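Local structure of tyrosine--tRNA ligase, mitochondrial (Emericella nidulans, 5IHX) at residues L312-V317 / M378-L383; T319-V324 / V354-L359. The protein probably charges mitochondrial tRNA(Tyr) with L-tyrosine at the expense of ATP, as a class I aminoacyl-tRNA synthetase of mitochondrial protein synthesis. All coordinates share one frame; numbering follows the deposited sequence.

Interaction 1. Residues L312-V317 / M378-L383; sequences LYQFFV and MQHRQL
His380 fits its imidazole among Tyr313, Gln314 and Val317, and this one residue makes up nearly half of the surface buried in the contact. With CG anti to the backbone N (chi1 -163°), the ring is carried across to helix 309-317. One of its faces receives Tyr313 and Val317. Tyr313 comes in by the CD1-CE1 side of its phenol, with CE1 3.8 Å from His380 CG. The two ring planes lie 57° apart, so the pair is oblique, neither a stack nor edge-to-face. Val317 touches the far end of the imidazole, its CG2 3.6 Å from His380 NE2. Gln314 meets the rim instead: its CG lies in the plane of the imidazole, 3.8 Å from CD2 of His380, and it is the aliphatic part of the glutamine that does this packing. The ring of His357, from helix 354-368, also meets His380.

Arg381, next along, is the exposed margin. A bend at chi3 swings the guanidinium toward helix 309-317, where Tyr313 OH lies over one of its faces. NH2 of Arg381 stays 4.1 Å from Tyr313 OH, and no direct hydrogen bond forms. A water stands 2.9 Å from Tyr313 OH, but its link to Arg381 NH2 is weak and doubtful. The phenol is held more directly by a probable hydrogen bond to His357 ND1.

The contact thus illustrates how large side chains can bridge well-separated helices: the segment axes come no closer than 11.2 Å and are inclined at 62°, while few residues meet. Such packing belongs to the all-helical domain that follows the nucleotide-binding fold in tyrosyl-tRNA synthetases, the part that in relatives contacts the anticodon and probably does so here.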
ATOM      1  N   LEU A 312     -29.167 -19.317  22.748  1.00 32.14           N
ATOM      2  CA  LEU A 312     -28.331 -18.259  23.301  1.00 28.34           C
ATOM      3  C   LEU A 312     -28.557 -18.229  24.804  1.00 29.70           C
ATOM      4  O   LEU A 312     -27.627 -18.041  25.589  1.00 30.53           O
ATOM      5  CB  LEU A 312     -28.661 -16.904  22.672  1.00 32.73           C
ATOM      6  CG  LEU A 312     -27.788 -15.688  23.025  1.00 42.48           C
ATOM      7  CD1 LEU A 312     -26.351 -16.069  23.348  1.00 45.93           C
ATOM      8  CD2 LEU A 312     -27.797 -14.683  21.889  1.00 84.66           C
ATOM      9  N   TYR A 313     -29.805 -18.439  25.201  1.00 33.45           N
ATOM     10  CA  TYR A 313     -30.158 -18.495  26.610  1.00 31.84           C
ATOM     11  C   TYR A 313     -29.454 -19.673  27.274  1.00 36.54           C
ATOM     12  O   TYR A 313     -28.855 -19.525  28.336  1.00 30.39           O
ATOM     13  CB  TYR A 313     -31.671 -18.608  26.781  1.00 28.99           C
ATOM     14  CG  TYR A 313     -32.143 -18.400  28.198  1.00 29.68           C
ATOM     15  CD1 TYR A 313     -32.324 -19.475  29.058  1.00 31.85           C
ATOM     16  CD2 TYR A 313     -32.410 -17.127  28.678  1.00 24.11           C
ATOM     17  CE1 TYR A 313     -32.761 -19.287  30.357  1.00 29.14           C
ATOM     18  CE2 TYR A 313     -32.842 -16.927  29.973  1.00 27.09           C
ATOM     19  CZ  TYR A 313     -33.014 -18.011  30.812  1.00 31.52           C
ATOM     20  OH  TYR A 313     -33.450 -17.823  32.106  1.00 36.70           O
ATOM     21  N   GLN A 314     -29.537 -20.843  26.642  1.00 31.01           N
ATOM     22  CA  GLN A 314     -28.886 -22.045  27.159  1.00 30.46           C
ATOM     23  C   GLN A 314     -27.384 -21.843  27.359  1.00 31.82           C
ATOM     24  O   GLN A 314     -26.821 -22.266  28.364  1.00 34.54           O
ATOM     25  CB  GLN A 314     -29.120 -23.244  26.235  1.00 33.17           C
ATOM     26  CG  GLN A 314     -30.502 -23.860  26.372  1.00 57.91           C
ATOM     27  CD  GLN A 314     -30.678 -25.099  25.515  1.00 71.81           C
ATOM     28  OE1 GLN A 314     -30.435 -25.078  24.308  1.00 80.23           O
ATOM     29  NE2 GLN A 314     -31.104 -26.191  26.141  1.00 70.49           N
ATOM     30  N   PHE A 315     -26.733 -21.226  26.383  1.00 33.55           N
ATOM     31  CA  PHE A 315     -25.297 -21.010  26.467  1.00 31.06           C
ATOM     32  C   PHE A 315     -24.926 -20.273  27.751  1.00 34.74           C
ATOM     33  O   PHE A 315     -23.976 -20.646  28.438  1.00 31.76           O
ATOM     34  CB  PHE A 315     -24.792 -20.232  25.253  1.00 29.38           C
ATOM     35  CG  PHE A 315     -23.350 -19.826  25.357  1.00 32.40           C
ATOM     36  CD1 PHE A 315     -23.000 -18.516  25.636  1.00 34.90           C
ATOM     37  CD2 PHE A 315     -22.343 -20.762  25.176  1.00 32.59           C
ATOM     38  CE1 PHE A 315     -21.670 -18.144  25.728  1.00 39.20           C
ATOM     39  CE2 PHE A 315     -21.013 -20.397  25.270  1.00 37.31           C
ATOM     40  CZ  PHE A 315     -20.676 -19.087  25.546  1.00 36.90           C
ATOM     41  N   PHE A 316     -25.679 -19.227  28.073  1.00 30.59           N
ATOM     42  CA  PHE A 316     -25.375 -18.420  29.248  1.00 25.38           C
ATOM     43  C   PHE A 316     -25.813 -19.059  30.570  1.00 25.81           C
ATOM     44  O   PHE A 316     -25.184 -18.812  31.599  1.00 35.11           O
ATOM     45  CB  PHE A 316     -26.005 -17.034  29.102  1.00 24.67           C
ATOM     46  CG  PHE A 316     -25.161 -16.076  28.307  1.00 29.68           C
ATOM     47  CD1 PHE A 316     -24.080 -15.438  28.893  1.00 31.62           C
ATOM     48  CD2 PHE A 316     -25.435 -15.827  26.973  1.00 31.92           C
ATOM     49  CE1 PHE A 316     -23.296 -14.560  28.166  1.00 29.81           C
ATOM     50  CE2 PHE A 316     -24.654 -14.953  26.244  1.00 32.64           C
ATOM     51  CZ  PHE A 316     -23.583 -14.319  26.841  1.00 31.53           C
ATOM     52  N   VAL A 317     -26.867 -19.876  30.565  1.00 30.72           N
ATOM     53  CA  VAL A 317     -27.261 -20.554  31.802  1.00 31.78           C
ATOM     54  C   VAL A 317     -26.224 -21.613  32.189  1.00 30.98           C
ATOM     55  O   VAL A 317     -26.132 -21.997  33.351  1.00 38.13           O
ATOM     56  CB  VAL A 317     -28.664 -21.221  31.727  1.00 34.19           C
ATOM     57  CG1 VAL A 317     -29.750 -20.176  31.553  1.00 38.74           C
ATOM     58  CG2 VAL A 317     -28.728 -22.231  30.629  1.00 42.24           C
ATOM     59  N   MET A 378     -39.090 -18.672  30.375  1.00 41.11           N
ATOM     60  CA  MET A 378     -40.235 -19.441  30.842  1.00 48.88           C
ATOM     61  C   MET A 378     -40.151 -20.876  30.330  1.00 50.18           C
ATOM     62  O   MET A 378     -40.356 -21.827  31.083  1.00 53.78           O
ATOM     63  CB  MET A 378     -41.545 -18.791  30.391  1.00 63.86           C
ATOM     64  CG  MET A 378     -41.821 -17.440  31.041  1.00 92.99           C
ATOM     65  SD  MET A 378     -42.022 -17.513  32.831  1.00187.83           S
ATOM     66  CE  MET A 378     -43.560 -18.417  32.966  1.00105.94           C
ATOM     67  N   GLN A 379     -39.848 -21.025  29.044  1.00 44.50           N
ATOM     68  CA  GLN A 379     -39.742 -22.346  28.436  1.00 46.05           C
ATOM     69  C   GLN A 379     -38.587 -23.149  29.031  1.00 52.60           C
ATOM     70  O   GLN A 379     -38.666 -24.371  29.135  1.00 53.84           O
ATOM     71  CB  GLN A 379     -39.566 -22.230  26.920  1.00 44.79           C
ATOM     72  CG  GLN A 379     -40.553 -23.072  26.123  1.00 58.00           C
ATOM     73  N   HIS A 380     -37.518 -22.460  29.426  1.00 40.09           N
ATOM     74  CA  HIS A 380     -36.345 -23.133  29.981  1.00 42.53           C
ATOM     75  C   HIS A 380     -36.625 -23.665  31.379  1.00 47.82           C
ATOM     76  O   HIS A 380     -36.171 -24.751  31.743  1.00 49.17           O
ATOM     77  CB  HIS A 380     -35.143 -22.185  30.027  1.00 37.06           C
ATOM     78  CG  HIS A 380     -33.835 -22.885  30.196  1.00 48.72           C
ATOM     79  ND1 HIS A 380     -33.388 -23.360  31.407  1.00 59.36           N
ATOM     80  CD2 HIS A 380     -32.860 -23.190  29.295  1.00 62.11           C
ATOM     81  CE1 HIS A 380     -32.206 -23.931  31.256  1.00 56.03           C
ATOM     82  NE2 HIS A 380     -31.868 -23.836  29.977  1.00 77.78           N
ATOM     83  N   ARG A 381     -37.376 -22.896  32.162  1.00 51.70           N
ATOM     84  CA  ARG A 381     -37.734 -23.304  33.514  1.00 57.61           C
ATOM     85  C   ARG A 381     -38.741 -24.450  33.472  1.00 63.82           C
ATOM     86  O   ARG A 381     -38.625 -25.418  34.224  1.00 60.76           O
ATOM     87  CB  ARG A 381     -38.291 -22.116  34.304  1.00 50.43           C
ATOM     88  CG  ARG A 381     -37.211 -21.221  34.907  1.00 66.87           C
ATOM     89  CD  ARG A 381     -37.803 -20.073  35.714  1.00 75.37           C
ATOM     90  NE  ARG A 381     -37.562 -18.776  35.086  1.00 82.08           N
ATOM     91  CZ  ARG A 381     -36.531 -17.980  35.361  1.00 76.77           C
ATOM     92  NH1 ARG A 381     -35.621 -18.332  36.263  1.00 70.78           N
ATOM     93  NH2 ARG A 381     -36.409 -16.819  34.731  1.00 82.19           N
ATOM     94  N   GLN A 382     -39.736 -24.332  32.597  1.00 55.07           N
ATOM     95  CA  GLN A 382     -40.735 -25.383  32.417  1.00 54.79           C
ATOM     96  C   GLN A 382     -40.128 -26.711  31.951  1.00 58.38           C
ATOM     97  O   GLN A 382     -40.681 -27.776  32.224  1.00 53.44           O
ATOM     98  CB  GLN A 382     -41.800 -24.932  31.416  1.00 57.75           C
ATOM     99  CG  GLN A 382     -42.607 -23.729  31.875  1.00 64.45           C
ATOM    100  N   LEU A 383     -38.990 -26.648  31.262  1.00 64.38           N
ATOM    101  CA  LEU A 383     -38.366 -27.845  30.699  1.00 55.76           C
ATOM    102  C   LEU A 383     -37.308 -28.433  31.625  1.00 62.96           C
ATOM    103  O   LEU A 383     -37.246 -29.649  31.809  1.00 79.00           O
ATOM    104  CB  LEU A 383     -37.730 -27.532  29.342  1.00 51.76           C
ATOM    105  CG  LEU A 383     -38.548 -27.927  28.109  1.00 64.15           C
TER
HETATM  106  O   HOH W   1     -34.374 -15.746  33.832  1.00 43.26           O

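Interaction 2. Residues T319-V324 / V354-L359; sequences TPDDAV and VAQHAL
Val324 and Gln356 cross at about a right angle at the buried heart of this contact, the glutamine supplying its polar grip and the valine its apolar packing. The amide nitrogen of Gln356 donates two hydrogen bonds. One runs 2.8 Å from NE2 to Thr319 O and is nearly straight, at 162°, with the acceptor in the plane of the amide. The second joins NE2 to Asp321 OD2 over 2.9 Å; it reaches the carboxylate on its anti side, somewhat out of plane, and the amide and carboxylate are turned steeply against each other. A bend at chi2 (89°) directs the glutamine chain to both acceptors. OE1 of the same amide is bonded to Gln346, so both ends of the group are engaged and its rotation is fixed.

Beside the amide, Val324 presses its methyls onto the backbone and side chain of Ala355. CG2, anti to the backbone N of Val324, lies 3.6 Å from Ala355 CB and is also close to Ala355 C. The small alanine lets the valine come right up to the helix. Leu359 completes the tight part through CD2, 3.6 Å from Thr319 OG1, a hydroxyl already paired with Phe316 O; only the reach from Val324 CG2 to that leucine methyl is longer, at 4.2 Å.

The loose side is at Asp321, which is exposed and contributes little beyond its carboxylate oxygen.

As a worked example, the contact has a glutamine on one helix bonded to the loop that leads into another. Through Thr319 O and the Asp321 carboxylate it joins the turn after helix 309-317 to helix 354-368, within the helical domain that follows the nucleotide-binding fold of class I tyrosyl-tRNA synthetases.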
ATOM      1  N   THR A 319     -23.108 -21.118  32.142  1.00 35.17           N
ATOM      2  CA  THR A 319     -21.919 -20.421  32.621  1.00 28.56           C
ATOM      3  C   THR A 319     -21.462 -21.034  33.949  1.00 35.95           C
ATOM      4  O   THR A 319     -22.279 -21.212  34.854  1.00 32.21           O
ATOM      5  CB  THR A 319     -22.182 -18.908  32.808  1.00 26.81           C
ATOM      6  OG1 THR A 319     -22.587 -18.328  31.563  1.00 31.57           O
ATOM      7  CG2 THR A 319     -20.935 -18.194  33.313  1.00 29.81           C
ATOM      8  N   PRO A 320     -20.162 -21.372  34.067  1.00 38.07           N
ATOM      9  CA  PRO A 320     -19.667 -21.970  35.317  1.00 33.28           C
ATOM     10  C   PRO A 320     -19.889 -21.080  36.537  1.00 27.92           C
ATOM     11  O   PRO A 320     -19.871 -19.855  36.418  1.00 30.96           O
ATOM     12  CB  PRO A 320     -18.168 -22.157  35.055  1.00 40.38           C
ATOM     13  CG  PRO A 320     -18.034 -22.193  33.578  1.00 42.24           C
ATOM     14  CD  PRO A 320     -19.099 -21.286  33.047  1.00 40.14           C
ATOM     15  N   ASP A 321     -20.089 -21.700  37.695  1.00 33.20           N
ATOM     16  CA  ASP A 321     -20.318 -20.975  38.943  1.00 33.13           C
ATOM     17  C   ASP A 321     -19.203 -19.981  39.269  1.00 29.90           C
ATOM     18  O   ASP A 321     -19.465 -18.897  39.792  1.00 30.28           O
ATOM     19  CB  ASP A 321     -20.482 -21.961  40.105  1.00 41.60           C
ATOM     20  CG  ASP A 321     -21.755 -22.785  39.999  1.00 56.43           C
ATOM     21  OD1 ASP A 321     -21.742 -23.965  40.413  1.00 60.11           O
ATOM     22  OD2 ASP A 321     -22.772 -22.250  39.507  1.00 48.93           O
ATOM     23  N   ASP A 322     -17.960 -20.344  38.967  1.00 27.85           N
ATOM     24  CA  ASP A 322     -16.827 -19.489  39.306  1.00 34.27           C
ATOM     25  C   ASP A 322     -16.630 -18.350  38.300  1.00 33.19           C
ATOM     26  O   ASP A 322     -15.725 -17.530  38.459  1.00 33.07           O
ATOM     27  CB  ASP A 322     -15.539 -20.320  39.420  1.00 44.57           C
ATOM     28  CG  ASP A 322     -15.244 -21.141  38.172  1.00 62.66           C
ATOM     29  OD1 ASP A 322     -15.592 -20.705  37.055  1.00 57.58           O
ATOM     30  OD2 ASP A 322     -14.649 -22.232  38.312  1.00 74.25           O
ATOM     31  N   ALA A 323     -17.475 -18.300  37.273  1.00 33.76           N
ATOM     32  CA  ALA A 323     -17.370 -17.266  36.243  1.00 33.72           C
ATOM     33  C   ALA A 323     -18.604 -16.361  36.167  1.00 32.09           C
ATOM     34  O   ALA A 323     -18.527 -15.253  35.638  1.00 27.93           O
ATOM     35  CB  ALA A 323     -17.127 -17.916  34.889  1.00 31.53           C
ATOM     36  N   VAL A 324     -19.734 -16.824  36.694  1.00 26.63           N
ATOM     37  CA  VAL A 324     -21.003 -16.136  36.467  1.00 27.63           C
ATOM     38  C   VAL A 324     -21.021 -14.711  37.029  1.00 23.48           C
ATOM     39  O   VAL A 324     -21.607 -13.814  36.421  1.00 32.89           O
ATOM     40  CB  VAL A 324     -22.194 -16.936  37.055  1.00 27.14           C
ATOM     41  CG1 VAL A 324     -22.116 -17.013  38.574  1.00 24.31           C
ATOM     42  CG2 VAL A 324     -23.519 -16.317  36.609  1.00 26.52           C
ATOM     43  N   VAL A 354     -29.568 -19.187  39.946  1.00 30.57           N
ATOM     44  CA  VAL A 354     -30.185 -17.866  40.009  1.00 29.24           C
ATOM     45  C   VAL A 354     -29.325 -16.837  39.281  1.00 33.79           C
ATOM     46  O   VAL A 354     -29.843 -15.978  38.567  1.00 34.36           O
ATOM     47  CB  VAL A 354     -30.412 -17.413  41.470  1.00 37.11           C
ATOM     48  CG1 VAL A 354     -30.878 -15.957  41.531  1.00 34.39           C
ATOM     49  CG2 VAL A 354     -31.409 -18.332  42.167  1.00 44.29           C
ATOM     50  N   ALA A 355     -28.013 -16.938  39.456  1.00 27.34           N
ATOM     51  CA  ALA A 355     -27.093 -15.993  38.843  1.00 29.42           C
ATOM     52  C   ALA A 355     -27.019 -16.217  37.334  1.00 28.55           C
ATOM     53  O   ALA A 355     -27.027 -15.264  36.556  1.00 25.18           O
ATOM     54  CB  ALA A 355     -25.712 -16.117  39.464  1.00 27.21           C
ATOM     55  N   GLN A 356     -26.968 -17.479  36.924  1.00 28.52           N
ATOM     56  CA  GLN A 356     -26.870 -17.813  35.509  1.00 28.04           C
ATOM     57  C   GLN A 356     -28.131 -17.424  34.742  1.00 38.25           C
ATOM     58  O   GLN A 356     -28.051 -16.962  33.600  1.00 26.47           O
ATOM     59  CB  GLN A 356     -26.600 -19.310  35.332  1.00 30.70           C
ATOM     60  CG  GLN A 356     -25.157 -19.735  35.565  1.00 31.94           C
ATOM     61  CD  GLN A 356     -24.857 -20.089  37.010  1.00 26.49           C
ATOM     62  OE1 GLN A 356     -25.690 -19.907  37.894  1.00 28.10           O
ATOM     63  NE2 GLN A 356     -23.659 -20.609  37.252  1.00 29.34           N
ATOM     64  N   HIS A 357     -29.293 -17.603  35.369  1.00 26.64           N
ATOM     65  CA  HIS A 357     -30.563 -17.255  34.736  1.00 23.29           C
ATOM     66  C   HIS A 357     -30.711 -15.745  34.576  1.00 24.03           C
ATOM     67  O   HIS A 357     -31.206 -15.271  33.557  1.00 28.13           O
ATOM     68  CB  HIS A 357     -31.740 -17.815  35.540  1.00 31.83           C
ATOM     69  CG  HIS A 357     -32.035 -19.254  35.258  1.00 27.69           C
ATOM     70  ND1 HIS A 357     -32.524 -19.688  34.041  1.00 34.25           N
ATOM     71  CD2 HIS A 357     -31.912 -20.362  36.024  1.00 30.24           C
ATOM     72  CE1 HIS A 357     -32.682 -20.996  34.074  1.00 30.21           C
ATOM     73  NE2 HIS A 357     -32.320 -21.432  35.270  1.00 33.14           N
ATOM     74  N   ALA A 358     -30.283 -14.993  35.585  1.00 23.80           N
ATOM     75  CA  ALA A 358     -30.314 -13.537  35.512  1.00 24.27           C
ATOM     76  C   ALA A 358     -29.387 -13.048  34.399  1.00 26.42           C
ATOM     77  O   ALA A 358     -29.714 -12.107  33.677  1.00 27.49           O
ATOM     78  CB  ALA A 358     -29.918 -12.927  36.843  1.00 25.63           C
ATOM     79  N   LEU A 359     -28.237 -13.699  34.266  1.00 30.17           N
ATOM     80  CA  LEU A 359     -27.268 -13.357  33.230  1.00 27.38           C
ATOM     81  C   LEU A 359     -27.835 -13.644  31.847  1.00 27.65           C
ATOM     82  O   LEU A 359     -27.758 -12.810  30.946  1.00 26.65           O
ATOM     83  CB  LEU A 359     -25.969 -14.141  33.432  1.00 23.75           C
ATOM     84  CG  LEU A 359     -24.961 -14.133  32.276  1.00 21.99           C
ATOM     85  CD1 LEU A 359     -24.430 -12.736  32.023  1.00 23.32           C
ATOM     86  CD2 LEU A 359     -23.825 -15.107  32.553  1.00 30.28           C
TER

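In the fold
The two contacts lie about 12 Å apart, centre to centre, on the same side of the chain's centre. Along the sequence their segments run 312-317, 319-324, 354-359, 378-383, so interaction 2 is enclosed by the chain between the halves of interaction 1. Helix 309-317 meets helix 370-383 in interaction 1, while the turn after it and the start of helix 321-331 meet helix 354-368 in interaction 2, with no strand intervening. The contacts also touch directly: Val317 O packs against Gln356 CG, 3.3 Å away, and Phe316 packs on Leu359. Together they join the helices into one compact unit beyond the sheet of the catalytic domain, away from the tyrosine pocket.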